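Local structure of restriction endonuclease LpnPI (Legionella pneumophila subsp. pneumophila str. Philadelphia 1, 4RZL) at residues D15-A20 with S42-G47; V27-S32 with Y138-S143; D38-K43 with R145-K150. The protein probably cleaves DNA at or near modified cytosines as a restriction endonuclease, this chain being its N-terminal, SRA-type DNA-recognition domain. One frame throughout, in Å; residues are numbered along the deposited sequence.

Interaction 1: D15-A20 with S42-G47; sequences DTLANA and SKIIKG
Leu17 lays its CB over two neighbouring side chains of the helix end, 3.9 Å from CG1 of Ile44 and 4.0 Å from CG of Lys43. With its CG beside the backbone N (chi1 -62°), the branched end of Leu17 continues inward, onto Tyr12 and Tyr28 of strands 11-12 and 27-28. Ile44 also touches Tyr28, so both residues root the contact in the core. Backbones come close as well: Leu17 O lies 3.7 Å from Ile44 CA, and Ala18 CA is 3.7 Å from Lys43 O. A water sits 2.9 Å from both Ala18 O and Lys43 O, but more acceptors lie within its reach than it has protons to give, so the two bonds need not both be made at once. Lys43 keeps CG anti to its N (chi1 -165°) and stays extended, which lets the chain run alongside Leu17 until NZ stands 4.1 Å from Asp15 CA. That ammonium is held by Phe14, through the carbonyl O and by a cation-pi contact with the ring; the carboxylate of Asp15 turns instead to Ser13. Arg195 NH2 bonds both Ala20 O and Ile44 O, tying the two segments together from outside. Ala20 N bonds back to Leu17 O at 3.2 Å, and the backbone angles of Ala18 and Asn19 make 17-20 a type I beta turn, here set against the C-terminal end of the short helix 40-44.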
loop_
_atom_site.group_PDB
_atom_site.type_symbol
_atom_site.label_atom_id
_atom_site.label_comp_id
_atom_site.label_asym_id
_atom_site.label_seq_id
_atom_site.Cartn_x
_atom_site.Cartn_y
_atom_site.Cartn_z
ATOM N N ASP A 15 14.741 -11.425 -12.205
ATOM C CA ASP A 15 15.337 -12.593 -11.576
ATOM C C ASP A 15 16.134 -12.231 -10.316
ATOM O O ASP A 15 16.718 -13.107 -9.688
ATOM C CB ASP A 15 16.209 -13.354 -12.586
ATOM C CG ASP A 15 17.521 -12.658 -12.877
ATOM O OD1 ASP A 15 17.543 -11.409 -12.911
ATOM O OD2 ASP A 15 18.534 -13.366 -13.076
ATOM N N THR A 16 16.129 -10.956 -9.919
ATOM C CA THR A 16 16.778 -10.554 -8.664
ATOM C C THR A 16 15.782 -10.183 -7.555
ATOM O O THR A 16 16.182 -9.705 -6.487
ATOM C CB THR A 16 17.763 -9.374 -8.866
ATOM O OG1 THR A 16 17.042 -8.186 -9.222
ATOM C CG2 THR A 16 18.772 -9.707 -9.963
ATOM N N LEU A 17 14.491 -10.374 -7.817
ATOM C CA LEU A 17 13.440 -9.911 -6.905
ATOM C C LEU A 17 13.353 -10.691 -5.587
ATOM O O LEU A 17 13.043 -10.119 -4.537
ATOM C CB LEU A 17 12.074 -9.980 -7.603
ATOM C CG LEU A 17 11.933 -9.101 -8.846
ATOM C CD1 LEU A 17 10.498 -9.128 -9.371
ATOM C CD2 LEU A 17 12.400 -7.678 -8.611
ATOM N N ALA A 18 13.627 -11.992 -5.639
ATOM C CA ALA A 18 13.373 -12.859 -4.494
ATOM C C ALA A 18 14.180 -12.531 -3.236
ATOM O O ALA A 18 13.722 -12.811 -2.122
ATOM C CB ALA A 18 13.601 -14.321 -4.893
ATOM N N ASN A 19 15.365 -11.941 -3.382
ATOM C CA ASN A 19 16.137 -11.573 -2.192
ATOM C C ASN A 19 16.391 -10.063 -2.123
ATOM O O ASN A 19 17.266 -9.606 -1.388
ATOM C CB ASN A 19 17.465 -12.338 -2.114
ATOM C CG ASN A 19 18.443 -11.907 -3.181
ATOM O OD1 ASN A 19 18.040 -11.473 -4.256
ATOM N ND2 ASN A 19 19.733 -12.018 -2.890
ATOM N N ALA A 20 15.627 -9.293 -2.888
ATOM C CA ALA A 20 15.790 -7.839 -2.913
ATOM C C ALA A 20 15.336 -7.175 -1.604
ATOM O O ALA A 20 14.463 -7.679 -0.902
ATOM C CB ALA A 20 15.008 -7.246 -4.082
ATOM N N SER A 42 4.478 -10.395 -5.849
ATOM C CA SER A 42 4.398 -11.691 -5.172
ATOM C C SER A 42 5.747 -12.416 -5.168
ATOM O O SER A 42 5.983 -13.298 -4.350
ATOM C CB SER A 42 3.315 -12.582 -5.804
ATOM O OG SER A 42 3.446 -12.622 -7.213
ATOM N N LYS A 43 6.638 -12.050 -6.078
ATOM C CA LYS A 43 7.984 -12.633 -6.065
ATOM C C LYS A 43 8.852 -12.014 -4.967
ATOM O O LYS A 43 9.631 -12.702 -4.309
ATOM C CB LYS A 43 8.659 -12.458 -7.417
ATOM C CG LYS A 43 9.884 -13.342 -7.569
ATOM C CD LYS A 43 10.331 -13.376 -9.006
ATOM C CE LYS A 43 11.389 -14.432 -9.214
ATOM N NZ LYS A 43 11.836 -14.414 -10.625
ATOM N N ILE A 44 8.708 -10.707 -4.774
ATOM C CA ILE A 44 9.440 -9.995 -3.735
ATOM C C ILE A 44 9.001 -10.447 -2.349
ATOM O O ILE A 44 9.820 -10.634 -1.447
ATOM C CB ILE A 44 9.223 -8.470 -3.848
ATOM C CG1 ILE A 44 9.660 -7.967 -5.218
ATOM C CG2 ILE A 44 9.959 -7.726 -2.733
ATOM C CD1 ILE A 44 9.252 -6.513 -5.495
ATOM N N ILE A 45 7.691 -10.589 -2.175
ATOM C CA ILE A 45 7.136 -10.870 -0.856
ATOM C C ILE A 45 6.355 -12.167 -0.871
ATOM O O ILE A 45 5.232 -12.205 -1.371
ATOM C CB ILE A 45 6.207 -9.734 -0.379
ATOM C CG1 ILE A 45 6.863 -8.375 -0.621
ATOM C CG2 ILE A 45 5.840 -9.914 1.081
ATOM C CD1 ILE A 45 5.932 -7.189 -0.374
ATOM N N LYS A 46 6.944 -13.222 -0.320
ATOM C CA LYS A 46 6.250 -14.493 -0.192
ATOM C C LYS A 46 5.114 -14.349 0.813
ATOM O O LYS A 46 5.313 -13.827 1.917
ATOM C CB LYS A 46 7.213 -15.602 0.252
ATOM C CG LYS A 46 8.299 -15.931 -0.764
ATOM C CD LYS A 46 9.029 -17.223 -0.386
ATOM C CE LYS A 46 10.340 -17.388 -1.149
ATOM N NZ LYS A 46 10.170 -17.258 -2.620
ATOM N N GLY A 47 3.921 -14.801 0.431
ATOM C CA GLY A 47 2.763 -14.674 1.297
ATOM C C GLY A 47 1.745 -13.704 0.733
ATOM O O GLY A 47 0.611 -13.648 1.197
HETATM O O HOH W 1 11.008 -13.752 -1.945
#

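Interaction 2: V27-S32 with Y138-S143; sequences VYEGGS and YPTASS
Glu29 reaches across to the 138-143 loop and gathers its donors on one oxygen. OE2 accepts from Thr140 OG1 at 2.9 Å, met on the anti side and close to the carboxylate plane, and from Ser142 OG at 2.7 Å, which arrives from above that plane, 70° out of it. A water 2.7 Å from Glu29 OE2 donates a third bond and in turn accepts from Ser142 N, so the carboxylate also serves a turn amide through solvent. Thr140 OG1 has a further bond to Ser146 OG, which in addition takes the Gly30 N-H. Ser143 extends its OG anti to the backbone N (chi1 179°), and from there the hydroxyl donates to Gly31 O at 3.1 Å; Ser143 OG is also bonded by Arg145 N, so the hydroxyl serves in both senses. Gly30 O is met by a second water, whose link to Ser142 OG is weak. The loop itself is closed by a pair of backbone bonds, Thr140 N to Ser143 O and Ser143 N to Thr140 O, around a type I turn joining strands 132-137 and 147-155. Apolar contact is confined to the other end, where Val27 CG2 sits over the face of the Tyr138 ring, 3.7 Å from its centroid, a CH-pi contact, and Val27 CG1 meets Thr140 CG2 at 3.8 Å. Two hydroxyls and a water converging on OE2 would favour an ionised Glu29 that fastens the hairpin turn to the chain leaving strand 27-28.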
loop_
_atom_site.group_PDB
_atom_site.type_symbol
_atom_site.label_atom_id
_atom_site.label_comp_id
_atom_site.label_asym_id
_atom_site.label_seq_id
_atom_site.Cartn_x
_atom_site.Cartn_y
_atom_site.Cartn_z
ATOM N N VAL A 27 12.607 0.568 -8.668
ATOM C CA VAL A 27 11.713 -0.099 -9.615
ATOM C C VAL A 27 11.996 -1.596 -9.640
ATOM O O VAL A 27 13.152 -2.026 -9.615
ATOM C CB VAL A 27 11.867 0.501 -11.031
ATOM C CG1 VAL A 27 11.230 -0.386 -12.093
ATOM C CG2 VAL A 27 11.286 1.929 -11.073
ATOM N N TYR A 28 10.929 -2.384 -9.643
ATOM C CA TYR A 28 11.040 -3.834 -9.591
ATOM C C TYR A 28 10.367 -4.424 -10.822
ATOM O O TYR A 28 9.164 -4.335 -10.980
ATOM C CB TYR A 28 10.421 -4.370 -8.297
ATOM C CG TYR A 28 11.128 -3.809 -7.083
ATOM C CD1 TYR A 28 10.790 -2.563 -6.571
ATOM C CD2 TYR A 28 12.181 -4.504 -6.488
ATOM C CE1 TYR A 28 11.466 -2.029 -5.470
ATOM C CE2 TYR A 28 12.857 -3.988 -5.396
ATOM C CZ TYR A 28 12.497 -2.750 -4.887
ATOM O OH TYR A 28 13.184 -2.245 -3.800
ATOM N N GLU A 29 11.171 -5.008 -11.699
ATOM C CA GLU A 29 10.694 -5.445 -13.006
ATOM C C GLU A 29 9.892 -6.730 -12.937
ATOM O O GLU A 29 10.253 -7.668 -12.225
ATOM C CB GLU A 29 11.876 -5.601 -13.954
ATOM C CG GLU A 29 12.508 -4.260 -14.284
ATOM C CD GLU A 29 13.429 -4.320 -15.479
ATOM O OE1 GLU A 29 14.456 -5.029 -15.401
ATOM O OE2 GLU A 29 13.111 -3.672 -16.497
ATOM N N GLY A 30 8.796 -6.760 -13.682
ATOM C CA GLY A 30 7.960 -7.941 -13.788
ATOM C C GLY A 30 8.484 -8.963 -14.792
ATOM O O GLY A 30 9.474 -8.725 -15.489
ATOM N N GLY A 31 7.824 -10.115 -14.858
ATOM C CA GLY A 31 8.241 -11.171 -15.759
ATOM C C GLY A 31 7.832 -10.931 -17.203
ATOM O O GLY A 31 7.222 -9.904 -17.536
ATOM N N SER A 32 8.165 -11.895 -18.058
ATOM C CA SER A 32 7.940 -11.788 -19.495
ATOM C C SER A 32 7.188 -12.998 -20.057
ATOM O O SER A 32 6.943 -13.077 -21.262
ATOM C CB SER A 32 9.273 -11.626 -20.216
ATOM O OG SER A 32 10.177 -12.639 -19.803
ATOM N N TYR A 138 4.776 0.768 -12.831
ATOM C CA TYR A 138 5.847 1.569 -13.410
ATOM C C TYR A 138 6.437 0.810 -14.588
ATOM O O TYR A 138 7.417 0.082 -14.420
ATOM C CB TYR A 138 6.925 1.858 -12.359
ATOM C CG TYR A 138 7.928 2.942 -12.725
ATOM C CD1 TYR A 138 8.892 2.726 -13.709
ATOM C CD2 TYR A 138 7.946 4.154 -12.050
ATOM C CE1 TYR A 138 9.816 3.695 -14.032
ATOM C CE2 TYR A 138 8.871 5.134 -12.366
ATOM C CZ TYR A 138 9.805 4.899 -13.356
ATOM O OH TYR A 138 10.729 5.868 -13.667
ATOM N N PRO A 139 5.821 0.940 -15.773
ATOM C CA PRO A 139 6.242 0.142 -16.930
ATOM C C PRO A 139 7.701 0.371 -17.297
ATOM O O PRO A 139 8.156 1.510 -17.257
ATOM C CB PRO A 139 5.315 0.634 -18.055
ATOM C CG PRO A 139 4.123 1.176 -17.348
ATOM C CD PRO A 139 4.671 1.801 -16.090
ATOM N N THR A 140 8.425 -0.711 -17.581
ATOM C CA THR A 140 9.778 -0.641 -18.120
ATOM C C THR A 140 9.813 -1.296 -19.503
ATOM O O THR A 140 8.843 -1.926 -19.908
ATOM C CB THR A 140 10.793 -1.346 -17.209
ATOM O OG1 THR A 140 10.404 -2.712 -17.063
ATOM C CG2 THR A 140 10.822 -0.697 -15.832
ATOM N N ALA A 141 10.947 -1.205 -20.192
ATOM C CA ALA A 141 11.068 -1.773 -21.533
ATOM C C ALA A 141 10.860 -3.274 -21.515
ATOM O O ALA A 141 10.221 -3.826 -22.403
ATOM C CB ALA A 141 12.420 -1.441 -22.136
ATOM N N SER A 142 11.386 -3.937 -20.494
ATOM C CA SER A 142 11.338 -5.394 -20.459
ATOM C C SER A 142 9.991 -5.946 -20.012
ATOM O O SER A 142 9.710 -7.128 -20.222
ATOM C CB SER A 142 12.424 -5.934 -19.528
ATOM O OG SER A 142 12.158 -5.568 -18.183
ATOM N N SER A 143 9.164 -5.107 -19.390
ATOM C CA SER A 143 7.906 -5.587 -18.808
ATOM C C SER A 143 6.936 -4.458 -18.504
ATOM O O SER A 143 7.312 -3.411 -17.972
ATOM C CB SER A 143 8.183 -6.376 -17.521
ATOM O OG SER A 143 6.984 -6.840 -16.919
HETATM O O HOH W 2 13.664 -2.655 -18.956
HETATM O O HOH W 3 11.748 -8.772 -17.305
#

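Interaction 3: D38-K43 with R145-K150; sequences DDPISK and RSVQFK
The guanidinium of Arg145 is met obliquely by Asp38 CB, which stands 4.2 Å above its plane and displaced toward the rim, while NH2 lies 4.1 Å from Asp39 N. The contact sets the N-terminal end of helix 40-44, with Asp39 as its N-cap, against the start of strand 147-155. Bends at chi2 (-80°) and chi3 (-75°) curl the arginine back over the residues leading into the helix. Its charge stays near, but not in contact with, the two aspartates; Asp38 OD2 bonds Gly34 N instead. The puckered ring of Pro40 turns its CG and CD to the carbonyl of Arg145, each 3.2 Å from Arg145 O. On the same proline, CG also packs obliquely on Val147 CG1 at 3.8 Å. The other methyl of Val147, CG2, meets CG1 of Ile41 at 4.2 Å, the two side chains crossing at about a right angle. Phe135 and Tyr69, from strands 132-137 and 65-70, touch both Ile41 and Val147 and make this half of the contact part of the hydrophobic core. Asp39 fixes the helix start: its OD2 accepts from Ser42 N at 2.8 Å, with an N-H...O angle of 154°, and forms a salt bridge with Arg55. Buried as it is, this carboxylate would be expected to stay charged beside that arginine and the helix N terminus. Ser42 OG donates to the same Asp39 OD2, 2.5 Å away, on the anti lone pair.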
loop_
_atom_site.group_PDB
_atom_site.type_symbol
_atom_site.label_atom_id
_atom_site.label_comp_id
_atom_site.label_asym_id
_atom_site.label_seq_id
_atom_site.Cartn_x
_atom_site.Cartn_y
_atom_site.Cartn_z
ATOM N N ASP A 38 4.301 -13.496 -13.684
ATOM C CA ASP A 38 5.117 -12.336 -14.032
ATOM C C ASP A 38 4.995 -11.186 -13.030
ATOM O O ASP A 38 5.699 -10.182 -13.142
ATOM C CB ASP A 38 4.740 -11.805 -15.416
ATOM C CG ASP A 38 5.155 -12.732 -16.535
ATOM O OD1 ASP A 38 5.981 -13.636 -16.290
ATOM O OD2 ASP A 38 4.680 -12.521 -17.672
ATOM N N ASP A 39 4.056 -11.311 -12.100
ATOM C CA ASP A 39 3.821 -10.285 -11.090
ATOM C C ASP A 39 5.036 -10.109 -10.181
ATOM O O ASP A 39 5.411 -11.029 -9.452
ATOM C CB ASP A 39 2.592 -10.655 -10.258
ATOM C CG ASP A 39 2.444 -9.796 -9.022
ATOM O OD1 ASP A 39 2.172 -8.593 -9.178
ATOM O OD2 ASP A 39 2.608 -10.315 -7.897
ATOM N N PRO A 40 5.642 -8.915 -10.199
ATOM C CA PRO A 40 6.835 -8.712 -9.366
ATOM C C PRO A 40 6.551 -8.695 -7.867
ATOM O O PRO A 40 7.389 -9.178 -7.101
ATOM C CB PRO A 40 7.372 -7.349 -9.837
ATOM C CG PRO A 40 6.185 -6.653 -10.429
ATOM C CD PRO A 40 5.344 -7.747 -11.047
ATOM N N ILE A 41 5.405 -8.166 -7.449
ATOM C CA ILE A 41 5.126 -8.032 -6.031
ATOM C C ILE A 41 5.128 -9.373 -5.287
ATOM O O ILE A 41 5.712 -9.479 -4.209
ATOM C CB ILE A 41 3.773 -7.336 -5.789
ATOM C CG1 ILE A 41 3.872 -5.866 -6.191
ATOM C CG2 ILE A 41 3.380 -7.433 -4.320
ATOM C CD1 ILE A 41 2.568 -5.119 -6.095
ATOM N N SER A 42 4.478 -10.395 -5.849
ATOM C CA SER A 42 4.398 -11.691 -5.172
ATOM C C SER A 42 5.747 -12.416 -5.168
ATOM O O SER A 42 5.983 -13.298 -4.350
ATOM C CB SER A 42 3.315 -12.582 -5.804
ATOM O OG SER A 42 3.446 -12.622 -7.213
ATOM N N LYS A 43 6.638 -12.050 -6.078
ATOM C CA LYS A 43 7.984 -12.633 -6.065
ATOM C C LYS A 43 8.852 -12.014 -4.967
ATOM O O LYS A 43 9.631 -12.702 -4.309
ATOM C CB LYS A 43 8.659 -12.458 -7.417
ATOM C CG LYS A 43 9.884 -13.342 -7.569
ATOM C CD LYS A 43 10.331 -13.376 -9.006
ATOM C CE LYS A 43 11.389 -14.432 -9.214
ATOM N NZ LYS A 43 11.836 -14.414 -10.625
ATOM N N ARG A 145 4.530 -5.046 -16.486
ATOM C CA ARG A 145 4.060 -5.409 -15.153
ATOM C C ARG A 145 5.014 -4.908 -14.068
ATOM O O ARG A 145 4.827 -5.198 -12.890
ATOM C CB ARG A 145 3.923 -6.929 -15.029
ATOM C CG ARG A 145 3.032 -7.556 -16.096
ATOM C CD ARG A 145 1.564 -7.407 -15.769
ATOM N NE ARG A 145 1.160 -8.323 -14.706
ATOM C CZ ARG A 145 0.838 -9.603 -14.894
ATOM N NH1 ARG A 145 0.869 -10.137 -16.115
ATOM N NH2 ARG A 145 0.479 -10.353 -13.858
ATOM N N SER A 146 6.028 -4.153 -14.464
ATOM C CA SER A 146 6.996 -3.620 -13.496
ATOM C C SER A 146 6.339 -2.644 -12.519
ATOM O O SER A 146 5.393 -1.935 -12.886
ATOM C CB SER A 146 8.153 -2.938 -14.229
ATOM O OG SER A 146 8.770 -3.847 -15.119
ATOM N N VAL A 147 6.837 -2.610 -11.282
ATOM C CA VAL A 147 6.282 -1.728 -10.257
ATOM C C VAL A 147 7.354 -0.883 -9.555
ATOM O O VAL A 147 8.551 -1.157 -9.648
ATOM C CB VAL A 147 5.510 -2.520 -9.163
ATOM C CG1 VAL A 147 4.392 -3.339 -9.788
ATOM C CG2 VAL A 147 6.456 -3.414 -8.334
ATOM N N GLN A 148 6.904 0.154 -8.859
ATOM C CA GLN A 148 7.779 0.995 -8.065
ATOM C C GLN A 148 7.286 0.988 -6.623
ATOM O O GLN A 148 6.094 1.134 -6.382
ATOM C CB GLN A 148 7.810 2.410 -8.630
ATOM C CG GLN A 148 8.666 3.392 -7.828
ATOM C CD GLN A 148 8.600 4.809 -8.376
ATOM O OE1 GLN A 148 7.518 5.346 -8.609
ATOM N NE2 GLN A 148 9.767 5.407 -8.621
ATOM N N PHE A 149 8.195 0.775 -5.678
ATOM C CA PHE A 149 7.878 0.837 -4.249
ATOM C C PHE A 149 7.792 2.302 -3.793
ATOM O O PHE A 149 8.730 3.079 -3.990
ATOM C CB PHE A 149 8.938 0.067 -3.460
ATOM C CG PHE A 149 8.748 0.090 -1.964
ATOM C CD1 PHE A 149 7.624 -0.478 -1.378
ATOM C CD2 PHE A 149 9.722 0.653 -1.142
ATOM C CE1 PHE A 149 7.450 -0.462 0.016
ATOM C CE2 PHE A 149 9.567 0.661 0.253
ATOM C CZ PHE A 149 8.424 0.102 0.829
ATOM N N LYS A 150 6.669 2.691 -3.198
ATOM C CA LYS A 150 6.481 4.089 -2.796
ATOM C C LYS A 150 6.627 4.298 -1.286
ATOM O O LYS A 150 6.633 5.429 -0.826
ATOM C CB LYS A 150 5.111 4.596 -3.240
ATOM C CG LYS A 150 4.807 4.361 -4.728
ATOM C CD LYS A 150 5.885 4.961 -5.608
ATOM C CE LYS A 150 5.801 6.492 -5.650
ATOM N NZ LYS A 150 6.909 7.106 -6.470
#

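Along the chain the segments come in the order 15-20, 27-32, 38-43 overlapping 42-47, 138-143 and 145-150. The centre of interaction 3 is about 9 Å from that of interaction 1 and 8 Å from that of interaction 2; those two are 14 Å apart. Interactions 1 and 3 share helix 40-44, joined by Leu17 CD1 against Pro40 CB at 3.6 Å. Interactions 2 and 3 reach the same sheet through the antiparallel neighbours 27-28 and 147-155, where Tyr28 N is 2.7 Å from Val147 O. All three lie on the same side of the chain's centre, and together they join the N-terminal part of the chain and helix 40-44 to strand 147-155 and the turn before it.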